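Local coordinates for protein 3-oxo-tetronate kinase (Salmonella typhimurium, PDB 3DQQ) that probably catalyses the ATP-dependent phosphorylation of 3-oxo-tetronate to 3-oxo-tetronate 4-phosphate, as a member of the four-carbon acid sugar kinase family, at residues 64-69 and 101-106; 124-129 and 170-175. All coordinates share one frame; numbering follows the deposited sequence.

In the fold
Both contacts belong to the sugar-binding N-terminal domain of the kinase, and both lie away from the residues inferred to bind ATP, which sit in the C-terminal half of the chain. Interaction 1 packs helix 58-74 against helix 96-106 on one face of the domain's parallel strands. Interaction 2 comes later in the chain and joins the hairpin turn after strand 123-126 to the loop and helix start that follow strand 167-170. The centres of the two contacts are 27 Å apart and their nearest atoms about 14 Å apart, so they do not touch. Their chemistry differs as well: interaction 1 is apolar and partly buried, whereas interaction 2 lies at the surface and includes a side-chain hydrogen bond.

Interaction 1 of 2, residues 64-69 and 101-106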
# COMPACT_ATOMS: atom_id res chain seq x y z
N GLN A 64 7.30 15.97 26.18
CA GLN A 64 8.28 14.90 25.96
C GLN A 64 9.66 15.48 25.69
O GLN A 64 10.64 15.01 26.26
CB GLN A 64 7.89 14.02 24.78
CG GLN A 64 6.73 13.04 24.97
CD GLN A 64 6.97 12.23 26.16
OE1 GLN A 64 6.66 12.69 27.28
NE2 GLN A 64 7.61 11.04 25.99
N SER A 65 9.73 16.51 24.84
CA SER A 65 11.05 17.05 24.49
C SER A 65 11.77 17.72 25.67
O SER A 65 12.97 17.52 25.89
CB SER A 65 10.93 18.01 23.33
OG SER A 65 10.36 17.38 22.21
N LEU A 66 11.02 18.51 26.44
CA LEU A 66 11.55 19.11 27.67
C LEU A 66 11.96 18.05 28.70
O LEU A 66 12.99 18.21 29.34
CB LEU A 66 10.58 20.12 28.28
CG LEU A 66 10.34 21.36 27.41
CD1 LEU A 66 9.36 22.31 28.05
CD2 LEU A 66 11.65 22.11 26.99
N ALA A 67 11.19 16.97 28.84
CA ALA A 67 11.58 15.88 29.75
C ALA A 67 12.94 15.32 29.28
O ALA A 67 13.86 15.13 30.09
CB ALA A 67 10.54 14.82 29.78
N ALA A 68 13.09 15.12 27.97
CA ALA A 68 14.35 14.63 27.42
C ALA A 68 15.46 15.59 27.77
O ALA A 68 16.53 15.18 28.18
CB ALA A 68 14.25 14.44 25.92
N LEU A 69 15.20 16.89 27.63
CA LEU A 69 16.22 17.91 27.89
C LEU A 69 16.62 17.94 29.36
O LEU A 69 17.80 18.09 29.66
CB LEU A 69 15.74 19.27 27.43
CG LEU A 69 16.70 20.42 27.65
CD1 LEU A 69 17.92 20.27 26.77
CD2 LEU A 69 16.02 21.77 27.36
N ASP A 101 11.11 26.43 19.79
CA ASP A 101 10.95 27.56 20.68
C ASP A 101 10.98 27.13 22.14
O ASP A 101 11.46 27.89 23.01
CB ASP A 101 9.65 28.30 20.42
CG ASP A 101 9.61 29.01 19.05
OD1 ASP A 101 10.62 29.62 18.61
OD2 ASP A 101 8.51 28.93 18.42
N ALA A 102 10.49 25.95 22.44
CA ALA A 102 10.46 25.53 23.83
C ALA A 102 11.89 25.26 24.28
O ALA A 102 12.29 25.69 25.35
CB ALA A 102 9.59 24.35 24.04
N LEU A 103 12.66 24.56 23.46
CA LEU A 103 14.03 24.20 23.83
C LEU A 103 14.83 25.49 23.99
O LEU A 103 15.62 25.62 24.92
CB LEU A 103 14.70 23.26 22.79
CG LEU A 103 14.10 21.84 22.54
CD1 LEU A 103 14.70 21.12 21.30
CD2 LEU A 103 14.26 20.96 23.77
N MET A 104 14.61 26.45 23.11
CA MET A 104 15.35 27.69 23.19
C MET A 104 15.08 28.35 24.51
O MET A 104 15.99 28.82 25.20
CB MET A 104 15.01 28.63 22.02
CG MET A 104 15.42 28.11 20.60
SD MET A 104 14.84 29.26 19.29
CE MET A 104 16.04 30.55 19.70
N VAL A 105 13.83 28.37 24.93
CA VAL A 105 13.51 29.02 26.19
C VAL A 105 14.12 28.24 27.35
O VAL A 105 14.67 28.84 28.23
CB VAL A 105 11.98 29.17 26.42
CG1 VAL A 105 11.71 29.48 27.91
CG2 VAL A 105 11.39 30.21 25.52
N ALA A 106 14.03 26.91 27.38
CA ALA A 106 14.65 26.11 28.46
C ALA A 106 16.16 26.28 28.49
O ALA A 106 16.74 26.19 29.55
CB ALA A 106 14.31 24.70 28.35
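Segments 64-69 and 101-106, each part of a longer helix, run in roughly the same direction with their axes 34° apart and 10.1 Å from each other at closest approach; the CA atoms of Leu-66 and Leu-103 are the nearest pair, 6.8 Å apart. Three leucines and two alanines fill the space between them. Leu-69 turns its CG away from its own backbone N (chi1 180°), which sends the branch across the gap until CD2 lies 3.5 Å from CB of Ala-106. Leu-69 CD2 also meets Leu-103 CD2 at 4.1 Å, the two side chains meeting at a slant. Leu-66 reaches over with CD2 too, touching CB of Ala-106 at 4.0 Å and CB of Ala-102 at 4.2 Å. Ala-102 and Ala-106, one helical turn apart, suit their places because short side chains leave room for the branched leucine tips. Leu-103 suits a buried place facing several partners, since its side chain also touches Phe-82 of strand 79-83 and Ile-8 of strand 5-9, while Leu-69 touches Val-80 of strand 79-83; both helices therefore lie against the strands of the domain. Ser-65 borders the apolar patch, and its OG is hydrogen-bonded to the carbonyl O of Ala-61 in its own helix. With methyl groups making nearly all the side-chain contacts, the pairing rests on van der Waals contact and the burial of apolar surface rather than on directional polar bonds.

Interaction 2 of 2, residues 124-129 and 170-175; sequences TVYQGY and IPAQTL
Tyr-126 and Gln-173 meet where a beta hairpin approaches the start of a helix: Tyr-126 to Tyr-129 form a type I' turn between strands 123-126 and 129-132, and Pro-171 is the N-cap residue of helix 172-177. Gln-173 can be followed outward from CB. Its CG lies opposite the carbonyl carbon and the chain then bends (chi2 90°), which brings the terminal amide back toward the tyrosine. Gln-173 CD comes within 3.9 Å of Tyr-126 OH. Gln-173 OE1 is 3.8 Å from Tyr-126 CE2 and 3.3 Å from NE2 of Gln-127. At the tip, NE2 donates a hydrogen bond to Tyr-126 OH; it lies at the edge of the Tyr-126 ring, in its plane, although the amide is turned 56° from the ring. A long, flexible side chain ending in a polar amide suits this exposed position, while the small Ala-172 suits its buried one, placing CB 4.2 Å from Tyr-126 CD2 near the plane of the ring. Gln-127 CG lies over one face of that ring, toward its rim, and the Gln-127 amide passes Pro-171, where NE2 is 3.8 Å from CB of the proline. Asp-200 bridges the two segments, its OD2 accepting hydrogen bonds from the backbone N atoms of Gln-127 and Ala-172. The Gln-173 NE2 to Tyr-126 OH bond is 3.1 Å long and almost straight at 176°, with the hydroxyl oxygen in the amide plane.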
# COMPACT_ATOMS: atom_id res chain seq x y z
N THR A 124 18.75 18.85 -0.48
CA THR A 124 19.66 19.96 -0.49
C THR A 124 18.87 21.21 -0.20
O THR A 124 17.68 21.22 -0.35
CB THR A 124 20.48 20.00 -1.83
OG1 THR A 124 19.59 19.97 -2.93
CG2 THR A 124 21.44 18.76 -1.94
N VAL A 125 19.54 22.25 0.23
CA VAL A 125 18.89 23.49 0.51
C VAL A 125 19.68 24.60 -0.17
O VAL A 125 20.90 24.72 0.02
CB VAL A 125 18.82 23.74 2.05
CG1 VAL A 125 18.35 25.17 2.33
CG2 VAL A 125 17.95 22.69 2.70
N TYR A 126 18.99 25.44 -0.95
CA TYR A 126 19.63 26.59 -1.63
C TYR A 126 18.77 27.83 -1.47
O TYR A 126 17.58 27.77 -1.70
CB TYR A 126 19.88 26.27 -3.11
CG TYR A 126 20.54 27.40 -3.84
CD1 TYR A 126 19.87 28.11 -4.84
CD2 TYR A 126 21.81 27.76 -3.56
CE1 TYR A 126 20.46 29.15 -5.49
CE2 TYR A 126 22.42 28.80 -4.22
CZ TYR A 126 21.74 29.48 -5.17
OH TYR A 126 22.37 30.52 -5.79
N GLN A 127 19.38 28.93 -1.04
CA GLN A 127 18.67 30.15 -0.66
C GLN A 127 17.51 29.96 0.33
O GLN A 127 16.58 30.81 0.43
CB GLN A 127 18.15 30.87 -1.88
CG GLN A 127 19.21 31.17 -2.90
CD GLN A 127 20.26 32.14 -2.44
OE1 GLN A 127 20.01 33.04 -1.64
NE2 GLN A 127 21.44 31.95 -2.94
N GLY A 128 17.56 28.85 1.07
CA GLY A 128 16.51 28.53 2.02
C GLY A 128 15.40 27.65 1.52
O GLY A 128 14.50 27.29 2.29
N TYR A 129 15.46 27.28 0.25
CA TYR A 129 14.44 26.41 -0.33
C TYR A 129 14.93 24.97 -0.28
O TYR A 129 16.10 24.70 -0.53
CB TYR A 129 14.16 26.78 -1.79
CG TYR A 129 13.56 28.16 -1.99
CD1 TYR A 129 12.21 28.34 -2.24
CD2 TYR A 129 14.38 29.30 -1.97
CE1 TYR A 129 11.68 29.59 -2.45
CE2 TYR A 129 13.85 30.57 -2.17
CZ TYR A 129 12.51 30.69 -2.41
OH TYR A 129 12.01 31.96 -2.63
N ILE A 170 21.27 31.52 5.56
CA ILE A 170 22.68 31.64 5.21
C ILE A 170 22.84 30.89 3.90
O ILE A 170 22.75 29.69 3.86
CB ILE A 170 23.62 31.02 6.27
CG1 ILE A 170 23.37 31.63 7.64
CG2 ILE A 170 25.09 31.22 5.88
CD1 ILE A 170 23.73 33.03 7.76
N PRO A 171 23.08 31.59 2.82
CA PRO A 171 23.21 30.90 1.52
C PRO A 171 24.53 30.17 1.29
O PRO A 171 25.56 30.54 1.83
CB PRO A 171 23.10 32.05 0.52
CG PRO A 171 23.58 33.23 1.26
CD PRO A 171 23.29 33.04 2.71
N ALA A 172 24.48 29.16 0.42
CA ALA A 172 25.65 28.39 -0.03
C ALA A 172 26.88 29.25 -0.28
O ALA A 172 27.98 28.97 0.19
CB ALA A 172 25.31 27.64 -1.26
N GLN A 173 26.68 30.33 -1.00
CA GLN A 173 27.81 31.21 -1.30
C GLN A 173 28.55 31.72 -0.06
O GLN A 173 29.76 31.91 -0.13
CB GLN A 173 27.34 32.39 -2.14
CG GLN A 173 27.04 32.01 -3.56
CD GLN A 173 25.60 31.58 -3.82
OE1 GLN A 173 24.76 31.54 -2.90
NE2 GLN A 173 25.31 31.27 -5.10
N THR A 174 27.86 31.97 1.05
CA THR A 174 28.56 32.41 2.27
C THR A 174 29.40 31.26 2.86
O THR A 174 30.55 31.42 3.24
CB THR A 174 27.58 32.87 3.32
OG1 THR A 174 26.78 33.94 2.80
CG2 THR A 174 28.28 33.32 4.59
N LEU A 175 28.81 30.09 2.93
CA LEU A 175 29.52 28.90 3.37
C LEU A 175 30.78 28.76 2.53
O LEU A 175 31.84 28.42 3.03
CB LEU A 175 28.61 27.68 3.19
CG LEU A 175 27.77 27.16 4.35
CD1 LEU A 175 27.43 28.16 5.39
CD2 LEU A 175 26.52 26.55 3.81